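Local structure of putative amidohydrolase (Unidentified, 3MKV) at residues A317-T325 with S354-V362. The protein probably acts as a zinc-dependent prolidase of the amidohydrolase superfamily, hydrolysing dipeptides that end in proline. Sequence-based numbering, arbitrary orientation.
Sequences AGVKMGFGT and SATIVSAEV
The hydroxyl of S359 faces the backbone N of F323 in the extended run 320-324 and joins it weakly to the wide turn of helix 348-362. This bond is long, 3.4 Å from F323 N to S359 OG, but nearly straight at 170°. The same hydroxyl donates to the carbonyl of S354 at 2.6 Å from OG to O, lying in the carbonyl plane. S354 O also takes the N-H of S359, as expected of a pi-type turn, and is thus gripped twice by one residue. With chi1 at -73°, S359 OG lies beside its own backbone N, close enough to S354 O to close this small ring. A second link, from S354 OG to M321 O, is weak and doubtful.

Apolar contact centres on F323 and A355. F323 CB rests 3.6 Å from A355 CA, and A355 CB lies 3.8 Å from F323 CG, oblique to the ring. CG anti to the backbone N (chi1 177°) carries the ring away from helix 348-362, where it stacks with F339 of helix 337-343. G322 CA passes 4.1 Å from S359 OG.

At the outer end, K320 and E361 cross at about a right angle. K320 NZ and E361 OE2 remain 4.6 Å apart, beyond a salt bridge; K320 NZ bonds instead to G270 O. Y272 serves both, by cation-pi contact with K320 and a weak hydrogen bond to E361.

Backbone bonds of K320 and G322 with V273 (strand 272-274) and of F323 with L64, next to strand 56-63, set 320-323 between these parts of the TIM-barrel-like domain. Helix 348-362 thus packs against the chain leading to zinc ligand D326, held mainly by apolar contact and a weakly bridging hydroxyl, with charge attraction probably adding little.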
ATOM      1  N   ALA A 317      53.260   1.554 -11.887  1.00 69.08           N
ATOM      2  CA  ALA A 317      52.661   0.236 -11.714  1.00 64.89           C
ATOM      3  C   ALA A 317      52.267  -0.430 -13.037  1.00 65.48           C
ATOM      4  O   ALA A 317      51.999  -1.636 -13.082  1.00 61.16           O
ATOM      5  CB  ALA A 317      51.463   0.330 -10.793  1.00 66.00           C
ATOM      6  N   GLY A 318      52.231   0.354 -14.109  1.00 65.23           N
ATOM      7  CA  GLY A 318      51.816  -0.170 -15.406  1.00 63.88           C
ATOM      8  C   GLY A 318      50.306  -0.320 -15.487  1.00 65.12           C
ATOM      9  O   GLY A 318      49.783  -1.203 -16.180  1.00 59.77           O
ATOM     10  N   VAL A 319      49.599   0.546 -14.769  1.00 63.37           N
ATOM     11  CA  VAL A 319      48.142   0.564 -14.829  1.00 58.15           C
ATOM     12  C   VAL A 319      47.633   1.175 -16.132  1.00 55.91           C
ATOM     13  O   VAL A 319      47.969   2.312 -16.482  1.00 53.73           O
ATOM     14  CB  VAL A 319      47.543   1.330 -13.637  1.00 58.50           C
ATOM     15  CG1 VAL A 319      46.044   1.531 -13.827  1.00 61.40           C
ATOM     16  CG2 VAL A 319      47.824   0.587 -12.343  1.00 52.19           C
ATOM     17  N   LYS A 320      46.837   0.400 -16.859  1.00 54.22           N
ATOM     18  CA  LYS A 320      46.099   0.909 -18.005  1.00 44.72           C
ATOM     19  C   LYS A 320      45.155   2.044 -17.572  1.00 49.70           C
ATOM     20  O   LYS A 320      44.182   1.822 -16.836  1.00 45.53           O
ATOM     21  CB  LYS A 320      45.319  -0.240 -18.660  1.00 51.60           C
ATOM     22  CG  LYS A 320      46.201  -1.201 -19.454  1.00 48.05           C
ATOM     23  CD  LYS A 320      45.784  -2.658 -19.316  1.00 55.95           C
ATOM     24  CE  LYS A 320      44.383  -2.923 -19.854  1.00 63.74           C
ATOM     25  NZ  LYS A 320      43.810  -4.199 -19.317  1.00 59.52           N
ATOM     26  N   MET A 321      45.460   3.261 -18.027  1.00 51.49           N
ATOM     27  CA  MET A 321      44.686   4.454 -17.685  1.00 53.66           C
ATOM     28  C   MET A 321      43.847   4.956 -18.856  1.00 59.37           C
ATOM     29  O   MET A 321      44.313   5.007 -19.990  1.00 61.96           O
ATOM     30  CB  MET A 321      45.608   5.574 -17.202  1.00 50.04           C
ATOM     31  CG  MET A 321      46.101   5.381 -15.784  1.00 58.28           C
ATOM     32  SD  MET A 321      47.064   6.765 -15.167  1.00 52.75           S
ATOM     33  CE  MET A 321      48.669   6.403 -15.878  1.00 64.74           C
ATOM     34  N   GLY A 322      42.599   5.324 -18.572  1.00 60.10           N
ATOM     35  CA  GLY A 322      41.714   5.874 -19.591  1.00 53.79           C
ATOM     36  C   GLY A 322      41.576   7.363 -19.380  1.00 54.64           C
ATOM     37  O   GLY A 322      42.099   7.909 -18.424  1.00 60.84           O
ATOM     38  N   PHE A 323      40.860   8.033 -20.269  1.00 59.33           N
ATOM     39  CA  PHE A 323      40.706   9.481 -20.167  1.00 53.73           C
ATOM     40  C   PHE A 323      39.310   9.828 -19.648  1.00 54.69           C
ATOM     41  O   PHE A 323      38.302   9.296 -20.129  1.00 54.52           O
ATOM     42  CB  PHE A 323      40.969  10.110 -21.539  1.00 54.72           C
ATOM     43  CG  PHE A 323      40.778  11.601 -21.592  1.00 50.49           C
ATOM     44  CD1 PHE A 323      41.871  12.455 -21.582  1.00 57.55           C
ATOM     45  CD2 PHE A 323      39.508  12.151 -21.701  1.00 53.89           C
ATOM     46  CE1 PHE A 323      41.700  13.841 -21.656  1.00 53.48           C
ATOM     47  CE2 PHE A 323      39.331  13.532 -21.775  1.00 55.74           C
ATOM     48  CZ  PHE A 323      40.431  14.374 -21.750  1.00 53.91           C
ATOM     49  N   GLY A 324      39.249  10.700 -18.650  1.00 49.26           N
ATOM     50  CA  GLY A 324      37.970  11.118 -18.113  1.00 49.15           C
ATOM     51  C   GLY A 324      38.023  12.509 -17.530  1.00 50.20           C
ATOM     52  O   GLY A 324      39.099  13.014 -17.207  1.00 55.09           O
ATOM     53  N   THR A 325      36.853  13.121 -17.368  1.00 50.86           N
ATOM     54  CA  THR A 325      36.781  14.502 -16.917  1.00 49.59           C
ATOM     55  C   THR A 325      35.878  14.695 -15.693  1.00 52.26           C
ATOM     56  O   THR A 325      36.289  15.336 -14.719  1.00 53.80           O
ATOM     57  CB  THR A 325      36.373  15.466 -18.081  1.00 53.29           C
ATOM     58  OG1 THR A 325      35.105  15.076 -18.623  1.00 54.52           O
ATOM     59  CG2 THR A 325      37.431  15.451 -19.206  1.00 43.19           C
ATOM     60  N   SER A 354      45.564   7.580 -24.108  1.00 56.10           N
ATOM     61  CA  SER A 354      44.514   7.535 -23.108  1.00 53.49           C
ATOM     62  C   SER A 354      43.145   7.764 -23.702  1.00 56.69           C
ATOM     63  O   SER A 354      42.207   6.999 -23.443  1.00 57.71           O
ATOM     64  CB  SER A 354      44.765   8.605 -22.059  1.00 46.50           C
ATOM     65  OG  SER A 354      45.293   8.008 -20.903  1.00 55.02           O
ATOM     66  N   ALA A 355      43.042   8.834 -24.489  1.00 56.29           N
ATOM     67  CA  ALA A 355      41.766   9.318 -24.983  1.00 46.92           C
ATOM     68  C   ALA A 355      41.377   8.629 -26.266  1.00 50.80           C
ATOM     69  O   ALA A 355      40.435   9.058 -26.935  1.00 53.11           O
ATOM     70  CB  ALA A 355      41.817  10.792 -25.196  1.00 43.68           C
ATOM     71  N   THR A 356      42.082   7.551 -26.597  1.00 49.09           N
ATOM     72  CA  THR A 356      41.896   6.903 -27.884  1.00 54.53           C
ATOM     73  C   THR A 356      41.915   5.382 -27.759  1.00 57.12           C
ATOM     74  O   THR A 356      40.888   4.768 -27.477  1.00 62.20           O
ATOM     75  CB  THR A 356      42.948   7.387 -28.940  1.00 57.69           C
ATOM     76  OG1 THR A 356      44.270   7.282 -28.393  1.00 59.77           O
ATOM     77  CG2 THR A 356      42.691   8.847 -29.346  1.00 40.58           C
ATOM     78  N   ILE A 357      43.077   4.771 -27.965  1.00 57.67           N
ATOM     79  CA  ILE A 357      43.142   3.317 -27.995  1.00 56.65           C
ATOM     80  C   ILE A 357      42.890   2.672 -26.636  1.00 55.97           C
ATOM     81  O   ILE A 357      42.317   1.588 -26.565  1.00 51.22           O
ATOM     82  CB  ILE A 357      44.471   2.782 -28.588  1.00 60.29           C
ATOM     83  CG1 ILE A 357      45.678   3.388 -27.877  1.00 61.01           C
ATOM     84  CG2 ILE A 357      44.524   3.018 -30.090  1.00 53.28           C
ATOM     85  CD1 ILE A 357      46.983   2.734 -28.282  1.00 58.57           C
ATOM     86  N   VAL A 358      43.318   3.331 -25.565  1.00 51.13           N
ATOM     87  CA  VAL A 358      43.097   2.803 -24.235  1.00 50.09           C
ATOM     88  C   VAL A 358      41.614   2.864 -23.908  1.00 53.30           C
ATOM     89  O   VAL A 358      41.006   1.864 -23.509  1.00 51.74           O
ATOM     90  CB  VAL A 358      43.898   3.572 -23.165  1.00 53.48           C
ATOM     91  CG1 VAL A 358      43.688   2.933 -21.796  1.00 54.02           C
ATOM     92  CG2 VAL A 358      45.391   3.611 -23.520  1.00 47.17           C
ATOM     93  N   SER A 359      41.032   4.045 -24.090  1.00 53.90           N
ATOM     94  CA  SER A 359      39.603   4.228 -23.877  1.00 53.13           C
ATOM     95  C   SER A 359      38.767   3.298 -24.756  1.00 51.79           C
ATOM     96  O   SER A 359      37.775   2.739 -24.302  1.00 49.32           O
ATOM     97  CB  SER A 359      39.216   5.682 -24.119  1.00 54.27           C
ATOM     98  OG  SER A 359      39.672   6.492 -23.058  1.00 49.29           O
ATOM     99  N   ALA A 360      39.172   3.130 -26.012  1.00 53.52           N
ATOM    100  CA  ALA A 360      38.474   2.229 -26.923  1.00 56.03           C
ATOM    101  C   ALA A 360      38.494   0.802 -26.380  1.00 59.53           C
ATOM    102  O   ALA A 360      37.552   0.026 -26.559  1.00 56.48           O
ATOM    103  CB  ALA A 360      39.109   2.281 -28.295  1.00 58.45           C
ATOM    104  N   GLU A 361      39.584   0.464 -25.706  1.00 60.89           N
ATOM    105  CA  GLU A 361      39.739  -0.854 -25.136  1.00 63.27           C
ATOM    106  C   GLU A 361      38.711  -1.018 -24.018  1.00 59.55           C
ATOM    107  O   GLU A 361      38.006  -2.028 -23.941  1.00 56.63           O
ATOM    108  CB  GLU A 361      41.158  -1.012 -24.594  1.00 61.47           C
ATOM    109  CG  GLU A 361      41.795  -2.361 -24.893  1.00 73.38           C
ATOM    110  CD  GLU A 361      43.147  -2.543 -24.201  1.00 77.63           C
ATOM    111  OE1 GLU A 361      43.862  -1.528 -23.999  1.00 75.71           O
ATOM    112  OE2 GLU A 361      43.489  -3.702 -23.859  1.00 85.25           O
ATOM    113  N   VAL A 362      38.630  -0.008 -23.157  1.00 51.80           N
ATOM    114  CA  VAL A 362      37.638   0.017 -22.091  1.00 49.10           C
ATOM    115  C   VAL A 362      36.211  -0.229 -22.590  1.00 51.88           C
ATOM    116  O   VAL A 362      35.384  -0.786 -21.866  1.00 54.08           O
ATOM    117  CB  VAL A 362      37.666   1.354 -21.333  1.00 49.08           C
ATOM    118  CG1 VAL A 362      36.486   1.439 -20.367  1.00 48.55           C
ATOM    119  CG2 VAL A 362      38.995   1.525 -20.604  1.00 46.47           C
TER